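Local structure of D-glycero-beta-D-manno-heptose-1,7-bisphosphate 7-phosphatase (Mesorhizobium loti, 2O2X) at residues P11-E14 against W18-R21; A33-R38 against G141-A146; P63-A68 against E108-D113. The protein hydrolyses D-glycero-beta-D-manno-heptose 1,7-bisphosphate at C-7, releasing phosphate and leaving the 1-phosphate, with magnesium as cofactor. One frame throughout, in Å; residues are numbered along the deposited sequence.

Contact 1 (P11-E14 against W18-R21); sequences PLTE and WIER
Leu-12 and Trp-18 face each other as an antiparallel non-hydrogen-bonded pair, CA to CA 4.4 Å, and just beyond them Ile-19 N gives a nearly straight bond to Pro-11 O (3.0 Å, 170° at the hydrogen). The proline ring lies over one face of the Trp-18 indole: Pro-11 CD sits 3.4 Å from the centroid of the six-membered ring, 9° off its normal, a CH-pi contact, while Pro-11 CG rests on the seam at CE2. With Trp-18 CG anti to its own backbone N (chi1 173°), Trp-18 NE1 reaches Glu-20 OE1 at 2.9 Å; the acceptor is in the ring plane, but the N-H arrives from above the carboxylate plane. Leu-12 CD2 touches Trp-18 CE3 at 4.0 Å. On the other face of the hairpin, Thr-13 CG2 meets Ile-19 CD1, the two side chains crossing at about a right angle. An alanine in place of Trp-18 would probably leave the Pro-11 ring without its platform and Glu-20 without its NE1 donor. Trp-91 and Phe-94 also meet the indole. This is a short beta hairpin at the edge of the central sheet, held by one backbone hydrogen bond and a proline-tryptophan CH-pi contact.

Contact 2 (A33-R38 against G141-A146); sequences ALFLDR and GMLVEA
Phe-35, on the short strand 34-36, faces the first turns of helix 141-150, its CA 7.8 Å from that of Leu-143; no hydrogen bond joins the two segments, and the Phe-35 side chain spans the gap to the helix. Its CG stands anti to the carbonyl carbon (chi1 -70°), on a CB that already points at the helix, and this carries the ring out to the helix surface. Leu-143 covers one face: Leu-143 CG lies 3.9 Å from the centroid of the Phe-35 ring and 10° off the normal, a CH-pi contact placed almost over the centre. The helix backbone comes close as well, with Leu-143 CA 3.8 Å from Phe-35 CE1. One turn on, Ala-146 approaches the rim instead of the face, Ala-146 CB lying near the ring plane and 3.8 Å from the same Phe-35 CE1. Leucine above and alanine at the edge thus form a corner into which the phenyl ring fits, and the small Ala-146 probably allows the helix its close approach. Around this corner, Val-76 and Ile-159 from the neighbouring strands and Leu-152 also touch Phe-35, while Ala-146 leans on Met-114 and Leu-116. All three contact residues are buried, and the interaction is wholly apolar. Two residues beyond Phe-35 comes Asp-37, by similarity the nucleophile and a magnesium ligand, whose OD1 forms a salt bridge with Lys-137, itself a probable phosphoryl-stabilising residue. The chemistry therefore divides along the strand: residues assigned to catalysis by similarity lie just past its C-terminal end, while the ring of Phe-35 fastens its middle to the helix by dispersion and shape, without a directional polar bond.

Contact 3 (P63-A68 against E108-D113); sequences PAIATA and EGVFVD
Ile-65 and Val-110 carry this contact, their side chains crossing at about a right angle between helix 62-71 and the loop that leads into strand 114-118. The gamma methyl of Ile-65 does the touching: CG2 stands anti to the backbone N, while CG1 takes the place beside that N (chi1 -57°), and Ile-65 CG2 is thereby set against Val-110 CB at 3.7 Å. Ile-65 CG2 also lies 3.3 Å from Phe-111 O, a close approach to a carbonyl whose hydrogen bond comes from Asn-69 ND2. Val-110 divides its branches between two helix residues. Val-110 CG1, anti to its own carbonyl carbon (chi1 -52°), meets Ala-66 CB at 3.8 Å, whereas Val-110 CG2, wedged between the backbone N and the carbonyl carbon, packs on Ile-65 CG2, also at 3.8 Å. Leu-105 of helix 91-107 touches both Ile-65 and Val-110. Within the helix, Thr-67 OG1 bonds to Pro-63 O at 2.8 Å, and Thr-67 N reaches that oxygen from the opposite face of its plane. Helix 91-107 ends in a Schellman motif with Gly-109 at positive phi (79°), and the chain then passes along helix 62-71. This is apolar helix-to-loop packing toward the outside of the HAD-like alpha/beta fold, at the link from helix 91-107 into strand 114-118, in the crossover from the parallel neighbouring strand 75-80.

How the contacts relate
Contacts 1 and 2 both involve strands of one mixed sheet, and contact 3 lies beside it. Contact 1, the 12-14/17-21 hairpin, forms one edge of the sheet; contact 2 lies near the middle, about 5 Å from the centre of the chain; contact 3 joins a helix to the loop entering strand 114-118. Their centres are about 13 Å (1 and 2), 15 Å (2 and 3) and 22 Å (1 and 3) apart. Contact 1 closes first along the chain, and both segments of contact 3 fall between those of contact 2. Each pair also touches directly: Ile-19 packs on Glu-145, Leu-36 on Ile-65, and Arg-21 probably hydrogen-bonds to Asp-113. The strand leading to the predicted nucleophile is thus packed between helices 141-150 and 62-71.

Contact 1 (P11-E14 against W18-R21)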
# COMPACT_ATOMS: atom_id res chain seq x y z
N PRO A 11 12.32 -10.93 5.27
CA PRO A 11 12.79 -9.61 5.72
C PRO A 11 11.97 -9.05 6.90
O PRO A 11 11.42 -7.94 6.85
CB PRO A 11 12.64 -8.76 4.48
CG PRO A 11 11.52 -9.34 3.80
CD PRO A 11 11.59 -10.81 4.00
N LEU A 12 11.95 -9.79 7.98
CA LEU A 12 11.23 -9.38 9.19
C LEU A 12 12.08 -8.46 10.02
O LEU A 12 13.25 -8.75 10.28
CB LEU A 12 10.84 -10.59 10.01
CG LEU A 12 9.94 -11.61 9.33
CD1 LEU A 12 9.62 -12.71 10.32
CD2 LEU A 12 8.67 -10.95 8.82
N THR A 13 11.51 -7.35 10.47
CA THR A 13 12.18 -6.48 11.42
C THR A 13 11.77 -6.83 12.85
O THR A 13 12.44 -6.46 13.81
CB THR A 13 11.89 -5.01 11.14
OG1 THR A 13 10.47 -4.82 11.17
CG2 THR A 13 12.41 -4.64 9.75
N GLU A 14 10.65 -7.54 12.98
CA GLU A 14 10.18 -8.11 14.24
C GLU A 14 9.17 -9.18 13.87
O GLU A 14 8.85 -9.34 12.68
CB GLU A 14 9.61 -7.04 15.16
CG GLU A 14 8.65 -6.12 14.54
CD GLU A 14 8.11 -5.09 15.52
OE1 GLU A 14 7.21 -5.43 16.30
OE2 GLU A 14 8.56 -3.94 15.51
N TRP A 18 7.15 -7.05 8.28
CA TRP A 18 7.93 -7.37 7.09
C TRP A 18 8.19 -6.07 6.36
O TRP A 18 7.24 -5.33 6.05
CB TRP A 18 7.09 -8.29 6.21
CG TRP A 18 7.57 -8.65 4.82
CD1 TRP A 18 7.71 -7.84 3.75
CD2 TRP A 18 7.85 -9.97 4.34
NE1 TRP A 18 8.13 -8.54 2.67
CE2 TRP A 18 8.20 -9.86 2.99
CE3 TRP A 18 7.85 -11.23 4.94
CZ2 TRP A 18 8.57 -10.97 2.22
CZ3 TRP A 18 8.19 -12.32 4.18
CH2 TRP A 18 8.55 -12.18 2.84
N ILE A 19 9.45 -5.77 6.03
CA ILE A 19 9.80 -4.56 5.29
C ILE A 19 10.82 -4.94 4.23
O ILE A 19 11.89 -5.48 4.55
CB ILE A 19 10.39 -3.47 6.19
CG1 ILE A 19 9.43 -3.17 7.35
CG2 ILE A 19 10.67 -2.22 5.36
CD1 ILE A 19 9.88 -2.05 8.27
N GLU A 20 10.49 -4.68 2.97
CA GLU A 20 11.25 -5.21 1.84
C GLU A 20 11.33 -4.16 0.74
O GLU A 20 10.31 -3.72 0.20
CB GLU A 20 10.52 -6.44 1.30
CG GLU A 20 11.17 -7.13 0.16
CD GLU A 20 10.34 -8.25 -0.39
OE1 GLU A 20 9.10 -8.34 -0.09
OE2 GLU A 20 10.91 -9.00 -1.20
N ARG A 21 12.55 -3.77 0.36
CA ARG A 21 12.77 -2.92 -0.81
C ARG A 21 12.65 -3.81 -2.05
O ARG A 21 13.16 -4.93 -2.06
CB ARG A 21 14.15 -2.25 -0.74
CG ARG A 21 14.44 -1.25 -1.82
CD ARG A 21 13.72 0.08 -1.64
NE ARG A 21 14.37 1.09 -2.48
CZ ARG A 21 14.13 1.23 -3.78
NH1 ARG A 21 13.24 0.46 -4.38
NH2 ARG A 21 14.78 2.14 -4.47

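Contact 2 (A33-R38 against G141-A146)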
# COMPACT_ATOMS: atom_id res chain seq x y z
N ALA A 33 5.32 9.77 -2.42
CA ALA A 33 5.08 8.38 -2.78
C ALA A 33 3.61 8.16 -3.06
O ALA A 33 2.75 8.92 -2.59
CB ALA A 33 5.51 7.45 -1.66
N LEU A 34 3.35 7.11 -3.81
CA LEU A 34 2.03 6.54 -3.95
C LEU A 34 1.97 5.32 -3.07
O LEU A 34 2.59 4.30 -3.37
CB LEU A 34 1.72 6.16 -5.41
CG LEU A 34 0.36 5.46 -5.63
CD1 LEU A 34 -0.79 6.35 -5.27
CD2 LEU A 34 0.25 5.01 -7.08
N PHE A 35 1.23 5.42 -1.97
CA PHE A 35 0.98 4.29 -1.08
C PHE A 35 -0.26 3.54 -1.55
O PHE A 35 -1.29 4.15 -1.80
CB PHE A 35 0.74 4.76 0.36
CG PHE A 35 1.98 5.31 1.06
CD1 PHE A 35 2.91 4.46 1.65
CD2 PHE A 35 2.21 6.68 1.13
CE1 PHE A 35 4.03 4.95 2.30
CE2 PHE A 35 3.34 7.17 1.79
CZ PHE A 35 4.25 6.29 2.36
N LEU A 36 -0.16 2.21 -1.59
CA LEU A 36 -1.26 1.35 -1.99
C LEU A 36 -1.47 0.27 -0.97
O LEU A 36 -0.55 -0.45 -0.61
CB LEU A 36 -0.96 0.66 -3.33
CG LEU A 36 -0.71 1.58 -4.54
CD1 LEU A 36 -0.34 0.76 -5.78
CD2 LEU A 36 -1.92 2.46 -4.80
N ASP A 37 -2.70 0.07 -0.55
CA ASP A 37 -3.06 -1.19 0.11
C ASP A 37 -2.95 -2.31 -0.96
O ASP A 37 -2.90 -2.03 -2.17
CB ASP A 37 -4.48 -1.08 0.68
CG ASP A 37 -4.87 -2.29 1.54
OD1 ASP A 37 -4.03 -3.01 2.07
OD2 ASP A 37 -6.08 -2.49 1.72
N ARG A 38 -2.90 -3.58 -0.53
CA ARG A 38 -2.77 -4.68 -1.47
C ARG A 38 -4.14 -5.38 -1.70
O ARG A 38 -4.72 -5.23 -2.77
CB ARG A 38 -1.67 -5.66 -1.05
CG ARG A 38 -1.15 -6.45 -2.26
CD ARG A 38 -0.41 -7.72 -1.85
NE ARG A 38 -1.36 -8.72 -1.39
CZ ARG A 38 -1.05 -9.79 -0.68
NH1 ARG A 38 0.21 -10.04 -0.34
NH2 ARG A 38 -2.01 -10.60 -0.29
N GLY A 141 2.24 3.73 11.17
CA GLY A 141 3.64 3.31 11.27
C GLY A 141 4.30 2.89 9.99
O GLY A 141 5.47 3.20 9.74
N MSE A 142 3.57 2.15 9.16
CA MSE A 142 4.21 1.65 7.92
C MSE A 142 4.51 2.80 6.96
O MSE A 142 5.48 2.77 6.21
CB MSE A 142 3.33 0.60 7.21
CG MSE A 142 3.36 -0.72 7.89
SE MSE A 142 2.41 -2.12 6.93
CE MSE A 142 0.62 -1.61 7.30
N LEU A 143 3.63 3.81 6.94
CA LEU A 143 3.86 4.98 6.10
C LEU A 143 5.05 5.78 6.63
O LEU A 143 5.91 6.20 5.87
CB LEU A 143 2.61 5.88 6.01
CG LEU A 143 1.40 5.36 5.22
CD1 LEU A 143 0.71 4.21 5.91
CD2 LEU A 143 0.46 6.50 4.95
N VAL A 144 5.09 5.97 7.94
CA VAL A 144 6.17 6.72 8.57
C VAL A 144 7.50 5.99 8.34
O VAL A 144 8.52 6.61 7.99
CB VAL A 144 5.86 6.95 10.07
CG1 VAL A 144 7.09 7.49 10.83
CG2 VAL A 144 4.69 7.85 10.22
N GLU A 145 7.51 4.67 8.48
CA GLU A 145 8.73 3.90 8.26
C GLU A 145 9.19 3.96 6.80
O GLU A 145 10.38 4.15 6.51
CB GLU A 145 8.52 2.47 8.70
CG GLU A 145 9.74 1.58 8.61
CD GLU A 145 10.91 2.02 9.50
OE1 GLU A 145 10.68 2.70 10.52
OE2 GLU A 145 12.05 1.65 9.16
N ALA A 146 8.27 3.79 5.85
CA ALA A 146 8.62 3.94 4.44
C ALA A 146 9.18 5.34 4.20
O ALA A 146 10.18 5.52 3.46
CB ALA A 146 7.38 3.69 3.56

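Contact 3 (P63-A68 against E108-D113)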
# COMPACT_ATOMS: atom_id res chain seq x y z
N PRO A 63 -3.60 1.37 -14.24
CA PRO A 63 -3.24 2.70 -14.72
C PRO A 63 -2.56 3.57 -13.67
O PRO A 63 -1.70 4.39 -13.99
CB PRO A 63 -4.59 3.29 -15.14
CG PRO A 63 -5.39 2.09 -15.51
CD PRO A 63 -5.03 1.10 -14.47
N ALA A 64 -2.98 3.45 -12.42
CA ALA A 64 -2.35 4.25 -11.35
C ALA A 64 -0.91 3.85 -11.11
O ALA A 64 -0.04 4.72 -10.95
CB ALA A 64 -3.16 4.12 -10.06
N ILE A 65 -0.63 2.56 -11.05
CA ILE A 65 0.73 2.10 -10.87
C ILE A 65 1.59 2.53 -12.06
O ILE A 65 2.68 3.06 -11.88
CB ILE A 65 0.80 0.57 -10.64
CG1 ILE A 65 -0.06 0.15 -9.43
CG2 ILE A 65 2.23 0.13 -10.38
CD1 ILE A 65 -0.11 -1.32 -9.21
N ALA A 66 1.09 2.31 -13.27
CA ALA A 66 1.82 2.73 -14.48
C ALA A 66 2.14 4.22 -14.47
O ALA A 66 3.25 4.65 -14.80
CB ALA A 66 1.02 2.38 -15.70
N THR A 67 1.16 5.03 -14.09
CA THR A 67 1.35 6.48 -14.04
C THR A 67 2.42 6.89 -13.05
O THR A 67 3.27 7.71 -13.35
CB THR A 67 -0.01 7.19 -13.75
OG1 THR A 67 -0.92 6.92 -14.82
CG2 THR A 67 0.14 8.65 -13.62
N ALA A 68 2.38 6.32 -11.85
CA ALA A 68 3.40 6.58 -10.83
C ALA A 68 4.77 6.13 -11.34
O ALA A 68 5.77 6.86 -11.20
CB ALA A 68 3.05 5.87 -9.53
N GLU A 108 2.18 -7.15 -16.61
CA GLU A 108 1.46 -5.96 -17.09
C GLU A 108 2.37 -4.75 -17.33
O GLU A 108 1.90 -3.65 -17.71
CB GLU A 108 0.38 -5.56 -16.07
CG GLU A 108 -0.69 -6.60 -15.79
CD GLU A 108 -1.53 -6.94 -16.99
OE1 GLU A 108 -1.77 -6.06 -17.85
OE2 GLU A 108 -1.95 -8.12 -17.06
N GLY A 109 3.66 -4.93 -17.08
CA GLY A 109 4.65 -3.91 -17.29
C GLY A 109 4.72 -2.85 -16.22
O GLY A 109 5.18 -1.73 -16.48
N VAL A 110 4.27 -3.18 -15.01
CA VAL A 110 4.29 -2.22 -13.90
C VAL A 110 5.00 -2.84 -12.69
O VAL A 110 5.23 -4.06 -12.65
CB VAL A 110 2.87 -1.66 -13.54
CG1 VAL A 110 2.17 -1.11 -14.80
CG2 VAL A 110 1.99 -2.74 -12.89
N PHE A 111 5.37 -1.99 -11.75
CA PHE A 111 6.14 -2.45 -10.61
C PHE A 111 5.89 -1.61 -9.37
O PHE A 111 5.31 -0.52 -9.43
CB PHE A 111 7.64 -2.43 -10.94
CG PHE A 111 8.06 -1.24 -11.68
CD1 PHE A 111 8.32 -0.06 -11.02
CD2 PHE A 111 8.18 -1.27 -13.06
CE1 PHE A 111 8.71 1.09 -11.73
CE2 PHE A 111 8.58 -0.14 -13.76
CZ PHE A 111 8.84 1.03 -13.10
N VAL A 112 6.34 -2.15 -8.24
CA VAL A 112 6.35 -1.41 -7.00
C VAL A 112 7.80 -1.33 -6.50
O VAL A 112 8.70 -1.99 -7.04
CB VAL A 112 5.43 -2.02 -5.93
CG1 VAL A 112 4.02 -2.29 -6.50
CG2 VAL A 112 6.00 -3.27 -5.34
N ASP A 113 8.01 -0.50 -5.48
CA ASP A 113 9.35 -0.16 -4.99
C ASP A 113 9.62 -0.54 -3.54
O ASP A 113 10.77 -0.60 -3.10
CB ASP A 113 9.57 1.32 -5.23
CG ASP A 113 9.44 1.65 -6.70
OD1 ASP A 113 10.33 1.17 -7.47
OD2 ASP A 113 8.44 2.31 -7.09